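PDB 2PX7: 2-C-methyl-D-erythritol 4-phosphate cytidylyltransferase from Thermus thermophilus HB8, which probably catalyses the transfer of a cytidylyl group from CTP to 2-C-methyl-D-erythritol 4-phosphate, releasing diphosphate, in an early step of isoprenoid biosynthesis. Local coordinates for residues L59-D64 with P117-G122; T146-A149 with E153-G156; T175-E180 with Q200-P205. All blocks are in the same frame, centred on the assembly; numbering follows the deposited sequence.

The three contacts follow one another along the chain, each closing before the next opens. Contact 1 joins the end of helix 54-61 to the start of helix 121-134, beside the seven-stranded mixed sheet. Contact 2 lies in the hairpin of strands 146-150 and 156-159, on an arm, its centre about 28 Å from the centre of the chain. Contact 3 brings helix 175-188 against the turn after helix 195-201. The centres of contacts 1 and 3 lie about 25 Å apart, and that of contact 2 about 35 Å from either. Gly156 of one subunit hydrogen-bonds to Gln200 of the other, so the arm of contact 2 reaches the segment that forms contact 3 in its partner.

Contact 1 (L59-D64 with P117-G122); sequences LAAFRD and PFVSRG
Ala61 and Val119 form the apolar centre of this contact, and their CA atoms, 6.4 Å apart, are the closest pair of CA atoms across the two segments. The methyl CB of Ala61 meets CG2 of Val119 at 3.6 Å and also lies 3.7 Å from Val119 O. With CG1 anti to the carbonyl carbon (chi1 -63°), Val119 sets CG2 between its backbone N and carbonyl carbon, where it faces the alanine. A small residue suits position 61 because the chains run so near each other, and the branched valine fills the space beside it. Phe62 begins by pointing away, but its ring swings back so that CE2 comes 4.4 Å from Val119 CG2, a looser obliquely placed touch. This ring also meets His112, on which Val119 packs as well.

The charged interaction lies toward the surface. Asp64 OD2 and Arg121 NH1 make a salt bridge at 2.7 Å, the carboxylate oxygen arriving at the edge of the guanidinium, near its plane. The two planar groups are turned 56° apart, and the link uses one oxygen and one nitrogen. Bends at chi2 and chi3 carry the long arginine chain across to the shorter aspartate.

Just beside the contact, Ser120 is the N-cap of helix 121-134, a place that suits its short hydroxyl: OG accepts the N-H of Leu123, and the same OG is hydrogen-bonded to Glu212 OE1.

Val119 lies about 9 Å, side chain to side chain, from Lys217, predicted to position the substrate MEP. The arrangement thus joins a helix end and a helix start in the Rossmann-like alpha/beta fold of nucleotidyltransferases, near the probable substrate site.

Contact 2 (T146-A149 with E153-G156); sequences TLMA and EAYG
Met148 holds its CG anti to the backbone N, then bends at chi2 (-88°) and chi3 (-69°), folding the thioether over one face of Tyr155. Tyr155 likewise keeps CG anti to its backbone N, which brings the ring across to strand 146-150. Met148 CG stands 4.1 Å from the Tyr155 ring centroid, 14° off the normal, in a CH-pi contact. Met148 SD follows at 4.6 Å from that centroid as a Met-aromatic contact, and Met148 CE touches Tyr155 CD2 at 3.9 Å. Methionine suits the place because a flexible, polarisable chain can mould itself to a flat ring. Thr146 CG2 lies 4.0 Å from Tyr155 OH, a hydroxyl hydrogen-bonded to Asp194 of the second subunit.

Gly156 CA approaches Ala149 O at 3.4 Å in a CA-H...O contact. A beta carbon there would collide with that oxygen and, at these backbone angles, with the carbonyl oxygen of Tyr155, so glycine fits. With an alanine in place of Tyr155, Met148 would probably lose the surface that fixes its thioether, and Asp194 of the second subunit its hydroxyl partner.

Thr146 also lies about 5 Å, side chain to side chain, from Arg161, predicted to position MEP. Strand 146-150 faces the loop that leads into strand 156-159, its antiparallel partner in the hairpin. Thr146 to Met148 also pair antiparallel with a strand of the second subunit, carrying the sheet across the interface.

Contact 3 (T175-E180 with Q200-P205); sequences TALLRE and QALGYP
Leu177 against Tyr204 is the heart of an apolar surface contact, in which the first turns of helix 175-188 rest on the turn that leaves helix 195-201. Leu177 has CG anti to its backbone N (chi1 173°), which extends the isobutyl group from the helix to the ring. Its CD2 sits over the centre of one face of Tyr204, 3.5 Å from the ring centroid and 12° off the normal, a CH-pi contact. The other methyl, Leu177 CD1, rests against the same ring, 3.7 Å from Tyr204 CD1. On the opposite face lies Pro205 CD, displaced toward the rim, so the ring is sandwiched between aliphatic groups. Its hydroxyl end is tied elsewhere, to the carbonyl of Ser134.

Leu202 completes the apolar patch. Its CD1 is 3.9 Å from Leu177 CD1 and, one helical turn further on, 3.7 Å from Glu180 CB. Glutamate suits that exposed place because its methylene base can pack while the acidic end stays at the surface. Between Leu202 and Tyr204, Gly203 closes the helix in a Schellman motif with phi at 98°, a conformation in which a side chain would press on the preceding carbonyl oxygen. With the chain turned in this way, Leu202 and Tyr204 both point to helix 175-188. Val199 touches both Leu177 and Tyr204, while Leu178 packs on Val109 and Val111 of strand 108-111.

Methyl groups, a ring face and the beta carbon of a glutamate do most of the touching, so cohesion between the segments probably comes from dispersion and the exclusion of water, with the tyrosine's aromatic face supplying a mildly electron-rich surface for the leucine methyl.

Contact 1 (L59-D64 with P117-G122)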
loop_
_atom_site.group_PDB
_atom_site.type_symbol
_atom_site.label_atom_id
_atom_site.label_comp_id
_atom_site.label_asym_id
_atom_site.label_seq_id
_atom_site.Cartn_x
_atom_site.Cartn_y
_atom_site.Cartn_z
ATOM N N LEU A 59 -3.528 21.316 5.917
ATOM C CA LEU A 59 -3.121 22.696 6.216
ATOM C C LEU A 59 -1.984 22.788 7.230
ATOM O O LEU A 59 -1.127 23.667 7.119
ATOM C CB LEU A 59 -4.313 23.568 6.635
ATOM C CG LEU A 59 -5.341 23.842 5.522
ATOM C CD1 LEU A 59 -6.393 24.831 5.972
ATOM C CD2 LEU A 59 -4.672 24.328 4.238
ATOM N N ALA A 60 -1.976 21.871 8.202
ATOM C CA ALA A 60 -0.857 21.728 9.136
ATOM C C ALA A 60 0.424 21.245 8.449
ATOM O O ALA A 60 1.505 21.765 8.718
ATOM C CB ALA A 60 -1.246 20.792 10.301
ATOM N N ALA A 61 0.302 20.262 7.551
ATOM C CA ALA A 61 1.455 19.739 6.797
ATOM C C ALA A 61 2.142 20.783 5.907
ATOM O O ALA A 61 3.358 20.707 5.664
ATOM C CB ALA A 61 1.050 18.526 5.971
ATOM N N PHE A 62 1.369 21.763 5.435
ATOM C CA PHE A 62 1.905 22.805 4.572
ATOM C C PHE A 62 1.909 24.201 5.231
ATOM O O PHE A 62 1.819 25.220 4.546
ATOM C CB PHE A 62 1.127 22.820 3.237
ATOM C CG PHE A 62 1.292 21.563 2.424
ATOM C CD1 PHE A 62 2.439 21.349 1.676
ATOM C CD2 PHE A 62 0.305 20.589 2.418
ATOM C CE1 PHE A 62 2.589 20.183 0.919
ATOM C CE2 PHE A 62 0.455 19.429 1.670
ATOM C CZ PHE A 62 1.602 19.226 0.921
ATOM N N ARG A 63 2.044 24.258 6.555
ATOM C CA ARG A 63 1.869 25.537 7.256
ATOM C C ARG A 63 3.012 26.532 7.021
ATOM O O ARG A 63 2.848 27.730 7.200
ATOM C CB ARG A 63 1.554 25.326 8.749
ATOM C CG ARG A 63 2.733 25.073 9.673
ATOM C CD ARG A 63 2.219 24.997 11.126
ATOM N NE ARG A 63 2.375 23.660 11.708
ATOM C CZ ARG A 63 1.481 23.044 12.483
ATOM N NH1 ARG A 63 0.308 23.616 12.769
ATOM N NH2 ARG A 63 1.755 21.828 12.957
ATOM N N ASP A 64 4.149 26.021 6.570
ATOM C CA ASP A 64 5.291 26.842 6.200
ATOM C C ASP A 64 5.248 27.396 4.768
ATOM O O ASP A 64 6.133 28.169 4.383
ATOM C CB ASP A 64 6.578 26.035 6.401
ATOM C CG ASP A 64 6.901 25.816 7.867
ATOM O OD1 ASP A 64 6.663 26.751 8.668
ATOM O OD2 ASP A 64 7.389 24.715 8.214
ATOM N N PRO A 117 -3.568 12.708 4.657
ATOM C CA PRO A 117 -3.285 13.645 5.766
ATOM C C PRO A 117 -1.905 13.547 6.425
ATOM O O PRO A 117 -1.405 14.552 6.941
ATOM C CB PRO A 117 -4.382 13.324 6.778
ATOM C CG PRO A 117 -4.721 11.876 6.521
ATOM C CD PRO A 117 -4.564 11.681 5.043
ATOM N N PHE A 118 -1.283 12.368 6.402
ATOM C CA PHE A 118 -0.050 12.148 7.168
ATOM C C PHE A 118 1.181 12.245 6.283
ATOM O O PHE A 118 1.919 11.284 6.067
ATOM C CB PHE A 118 -0.117 10.831 7.962
ATOM C CG PHE A 118 -1.385 10.680 8.774
ATOM C CD1 PHE A 118 -1.750 11.650 9.705
ATOM C CD2 PHE A 118 -2.209 9.576 8.604
ATOM C CE1 PHE A 118 -2.918 11.528 10.446
ATOM C CE2 PHE A 118 -3.378 9.436 9.351
ATOM C CZ PHE A 118 -3.736 10.417 10.270
ATOM N N VAL A 119 1.382 13.436 5.742
ATOM C CA VAL A 119 2.553 13.705 4.935
ATOM C C VAL A 119 3.504 14.472 5.831
ATOM O O VAL A 119 3.108 15.442 6.479
ATOM C CB VAL A 119 2.218 14.426 3.577
ATOM C CG1 VAL A 119 1.342 13.534 2.728
ATOM C CG2 VAL A 119 1.498 15.718 3.793
ATOM N N SER A 120 4.744 13.998 5.895
ATOM C CA SER A 120 5.738 14.538 6.808
ATOM C C SER A 120 6.425 15.729 6.184
ATOM O O SER A 120 6.380 15.917 4.960
ATOM C CB SER A 120 6.783 13.466 7.159
ATOM O OG SER A 120 7.530 13.066 6.017
ATOM N N ARG A 121 7.071 16.522 7.030
ATOM C CA ARG A 121 7.864 17.654 6.581
ATOM C C ARG A 121 9.001 17.170 5.690
ATOM O O ARG A 121 9.373 17.841 4.727
ATOM C CB ARG A 121 8.406 18.458 7.775
ATOM C CG ARG A 121 8.478 19.956 7.494
ATOM C CD ARG A 121 9.748 20.601 8.073
ATOM N NE ARG A 121 10.529 21.309 7.044
ATOM C CZ ARG A 121 10.247 22.521 6.552
ATOM N NH1 ARG A 121 9.179 23.199 6.971
ATOM N NH2 ARG A 121 11.035 23.060 5.623
ATOM N N GLY A 122 9.548 16.003 6.022
ATOM C CA GLY A 122 10.552 15.349 5.200
ATOM C C GLY A 122 10.083 15.092 3.771
ATOM O O GLY A 122 10.812 15.371 2.833
#

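Contact 2 (T146-A149 with E153-G156)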
loop_
_atom_site.group_PDB
_atom_site.type_symbol
_atom_site.label_atom_id
_atom_site.label_comp_id
_atom_site.label_asym_id
_atom_site.label_seq_id
_atom_site.Cartn_x
_atom_site.Cartn_y
_atom_site.Cartn_z
ATOM N N THR A 146 2.685 -9.033 -3.728
ATOM C CA THR A 146 2.478 -9.634 -5.034
ATOM C C THR A 146 1.373 -8.850 -5.747
ATOM O O THR A 146 0.333 -8.529 -5.174
ATOM C CB THR A 146 2.156 -11.148 -4.939
ATOM O OG1 THR A 146 3.283 -11.819 -4.377
ATOM C CG2 THR A 146 1.872 -11.775 -6.326
ATOM N N LEU A 147 1.647 -8.518 -6.998
ATOM C CA LEU A 147 0.752 -7.704 -7.805
ATOM C C LEU A 147 0.093 -8.589 -8.859
ATOM O O LEU A 147 0.762 -9.143 -9.726
ATOM C CB LEU A 147 1.547 -6.536 -8.440
ATOM C CG LEU A 147 0.816 -5.472 -9.280
ATOM C CD1 LEU A 147 -0.343 -4.795 -8.519
ATOM C CD2 LEU A 147 1.827 -4.425 -9.800
ATOM N N MET A 148 -1.228 -8.667 -8.796
ATOM C CA MET A 148 -2.007 -9.647 -9.543
ATOM C C MET A 148 -3.283 -9.054 -10.189
ATOM O O MET A 148 -4.013 -8.291 -9.558
ATOM C CB MET A 148 -2.377 -10.799 -8.581
ATOM C CG MET A 148 -3.128 -11.984 -9.189
ATOM S SD MET A 148 -4.936 -11.766 -9.176
ATOM C CE MET A 148 -5.340 -11.860 -7.442
ATOM N N ALA A 149 -3.544 -9.440 -11.436
ATOM C CA ALA A 149 -4.754 -9.053 -12.168
ATOM C C ALA A 149 -5.763 -10.199 -12.133
ATOM O O ALA A 149 -5.529 -11.250 -12.719
ATOM C CB ALA A 149 -4.406 -8.677 -13.624
ATOM N N GLU A 153 -12.692 -14.017 -11.717
ATOM C CA GLU A 153 -12.798 -14.916 -10.556
ATOM C C GLU A 153 -12.451 -14.249 -9.220
ATOM O O GLU A 153 -13.354 -13.782 -8.513
ATOM C CB GLU A 153 -11.957 -16.200 -10.767
ATOM C CG GLU A 153 -11.681 -16.603 -12.228
ATOM C CD GLU A 153 -12.660 -17.618 -12.777
ATOM O OE1 GLU A 153 -13.427 -18.240 -11.990
ATOM O OE2 GLU A 153 -12.631 -17.801 -14.012
ATOM N N ALA A 154 -11.171 -14.166 -8.872
ATOM C CA ALA A 154 -10.019 -14.652 -9.669
ATOM C C ALA A 154 -9.591 -15.970 -9.042
ATOM O O ALA A 154 -10.489 -16.812 -8.950
ATOM C CB ALA A 154 -8.938 -13.655 -9.672
ATOM N N TYR A 155 -8.334 -16.253 -8.608
ATOM C CA TYR A 155 -7.041 -15.519 -8.677
ATOM C C TYR A 155 -6.819 -15.034 -10.109
ATOM O O TYR A 155 -7.759 -14.422 -10.671
ATOM C CB TYR A 155 -5.939 -16.472 -8.160
ATOM C CG TYR A 155 -4.561 -15.966 -7.736
ATOM C CD1 TYR A 155 -3.468 -16.102 -8.580
ATOM C CD2 TYR A 155 -4.327 -15.479 -6.450
ATOM C CE1 TYR A 155 -2.180 -15.689 -8.185
ATOM C CE2 TYR A 155 -3.054 -15.077 -6.041
ATOM C CZ TYR A 155 -1.985 -15.188 -6.919
ATOM O OH TYR A 155 -0.724 -14.790 -6.539
ATOM N N GLY A 156 -5.664 -15.267 -10.724
ATOM C CA GLY A 156 -5.359 -14.621 -12.017
ATOM C C GLY A 156 -3.892 -14.451 -12.413
ATOM O O GLY A 156 -3.048 -15.287 -12.111
#

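Contact 3 (T175-E180 with Q200-P205)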
loop_
_atom_site.group_PDB
_atom_site.type_symbol
_atom_site.label_atom_id
_atom_site.label_comp_id
_atom_site.label_asym_id
_atom_site.label_seq_id
_atom_site.Cartn_x
_atom_site.Cartn_y
_atom_site.Cartn_z
ATOM N N THR A 175 5.390 26.193 -11.793
ATOM C CA THR A 175 4.002 26.641 -12.051
ATOM C C THR A 175 3.732 26.840 -13.548
ATOM O O THR A 175 2.702 26.399 -14.064
ATOM C CB THR A 175 3.719 27.941 -11.283
ATOM O OG1 THR A 175 4.149 27.766 -9.926
ATOM C CG2 THR A 175 2.230 28.296 -11.310
ATOM N N ALA A 176 4.674 27.472 -14.231
ATOM C CA ALA A 176 4.585 27.714 -15.679
ATOM C C ALA A 176 4.493 26.414 -16.492
ATOM O O ALA A 176 3.830 26.351 -17.529
ATOM C CB ALA A 176 5.789 28.506 -16.133
ATOM N N LEU A 177 5.181 25.377 -16.025
ATOM C CA LEU A 177 5.153 24.105 -16.720
ATOM C C LEU A 177 3.785 23.439 -16.540
ATOM O O LEU A 177 3.207 22.939 -17.498
ATOM C CB LEU A 177 6.285 23.198 -16.219
ATOM C CG LEU A 177 6.285 21.758 -16.731
ATOM C CD1 LEU A 177 6.520 21.682 -18.271
ATOM C CD2 LEU A 177 7.328 20.965 -15.972
ATOM N N LEU A 178 3.276 23.430 -15.311
ATOM C CA LEU A 178 1.960 22.845 -15.059
ATOM C C LEU A 178 0.827 23.591 -15.811
ATOM O O LEU A 178 -0.133 22.977 -16.285
ATOM C CB LEU A 178 1.680 22.724 -13.543
ATOM C CG LEU A 178 0.461 21.848 -13.188
ATOM C CD1 LEU A 178 0.640 20.409 -13.748
ATOM C CD2 LEU A 178 0.191 21.815 -11.684
ATOM N N ARG A 179 0.951 24.910 -15.925
ATOM C CA ARG A 179 0.062 25.684 -16.802
ATOM C C ARG A 179 0.146 25.202 -18.261
ATOM O O ARG A 179 -0.875 24.894 -18.839
ATOM C CB ARG A 179 0.264 27.201 -16.614
ATOM C CG ARG A 179 -0.010 27.606 -15.146
ATOM C CD ARG A 179 -0.678 28.960 -14.939
ATOM N NE ARG A 179 0.284 29.952 -14.501
ATOM C CZ ARG A 179 0.231 30.679 -13.378
ATOM N NH1 ARG A 179 -0.766 30.600 -12.516
ATOM N NH2 ARG A 179 1.212 31.523 -13.139
ATOM N N GLU A 180 1.349 25.078 -18.829
ATOM C CA GLU A 180 1.482 24.505 -20.179
ATOM C C GLU A 180 0.818 23.138 -20.301
ATOM O O GLU A 180 0.156 22.851 -21.298
ATOM C CB GLU A 180 2.946 24.361 -20.613
ATOM C CG GLU A 180 3.700 25.658 -20.828
ATOM C CD GLU A 180 3.210 26.461 -22.043
ATOM O OE1 GLU A 180 2.684 25.869 -23.014
ATOM O OE2 GLU A 180 3.380 27.693 -22.024
ATOM N N GLN A 200 3.958 14.801 -18.544
ATOM C CA GLN A 200 4.487 13.746 -19.415
ATOM C C GLN A 200 3.980 13.871 -20.865
ATOM O O GLN A 200 4.751 13.703 -21.804
ATOM C CB GLN A 200 4.129 12.384 -18.793
ATOM C CG GLN A 200 4.671 11.141 -19.479
ATOM C CD GLN A 200 4.293 9.899 -18.688
ATOM O OE1 GLN A 200 3.153 9.765 -18.213
ATOM N NE2 GLN A 200 5.242 9.011 -18.513
ATOM N N ALA A 201 2.704 14.213 -21.052
ATOM C CA ALA A 201 2.133 14.373 -22.398
ATOM C C ALA A 201 2.747 15.539 -23.186
ATOM O O ALA A 201 2.691 15.572 -24.414
ATOM C CB ALA A 201 0.602 14.482 -22.328
ATOM N N LEU A 202 3.391 16.470 -22.482
ATOM C CA LEU A 202 4.154 17.537 -23.140
ATOM C C LEU A 202 5.491 17.074 -23.707
ATOM O O LEU A 202 6.059 17.719 -24.575
ATOM C CB LEU A 202 4.393 18.703 -22.162
ATOM C CG LEU A 202 3.279 19.712 -21.885
ATOM C CD1 LEU A 202 3.774 20.722 -20.842
ATOM C CD2 LEU A 202 2.843 20.466 -23.153
ATOM N N GLY A 203 6.004 15.955 -23.222
ATOM C CA GLY A 203 7.340 15.542 -23.577
ATOM C C GLY A 203 8.319 15.954 -22.488
ATOM O O GLY A 203 9.529 15.871 -22.692
ATOM N N TYR A 204 7.803 16.405 -21.344
ATOM C CA TYR A 204 8.663 16.854 -20.237
ATOM C C TYR A 204 8.963 15.701 -19.241
ATOM O O TYR A 204 8.038 15.033 -18.765
ATOM C CB TYR A 204 8.052 18.048 -19.493
ATOM C CG TYR A 204 9.055 18.823 -18.627
ATOM C CD1 TYR A 204 9.672 19.976 -19.107
ATOM C CD2 TYR A 204 9.385 18.390 -17.334
ATOM C CE1 TYR A 204 10.591 20.684 -18.340
ATOM C CE2 TYR A 204 10.316 19.093 -16.548
ATOM C CZ TYR A 204 10.908 20.238 -17.067
ATOM O OH TYR A 204 11.804 20.950 -16.336
ATOM N N PRO A 205 10.256 15.500 -18.904
ATOM C CA PRO A 205 10.660 14.419 -17.986
ATOM C C PRO A 205 10.167 14.664 -16.554
ATOM O O PRO A 205 10.295 15.761 -16.022
ATOM C CB PRO A 205 12.200 14.467 -18.044
ATOM C CG PRO A 205 12.510 15.921 -18.392
ATOM C CD PRO A 205 11.415 16.296 -19.369
#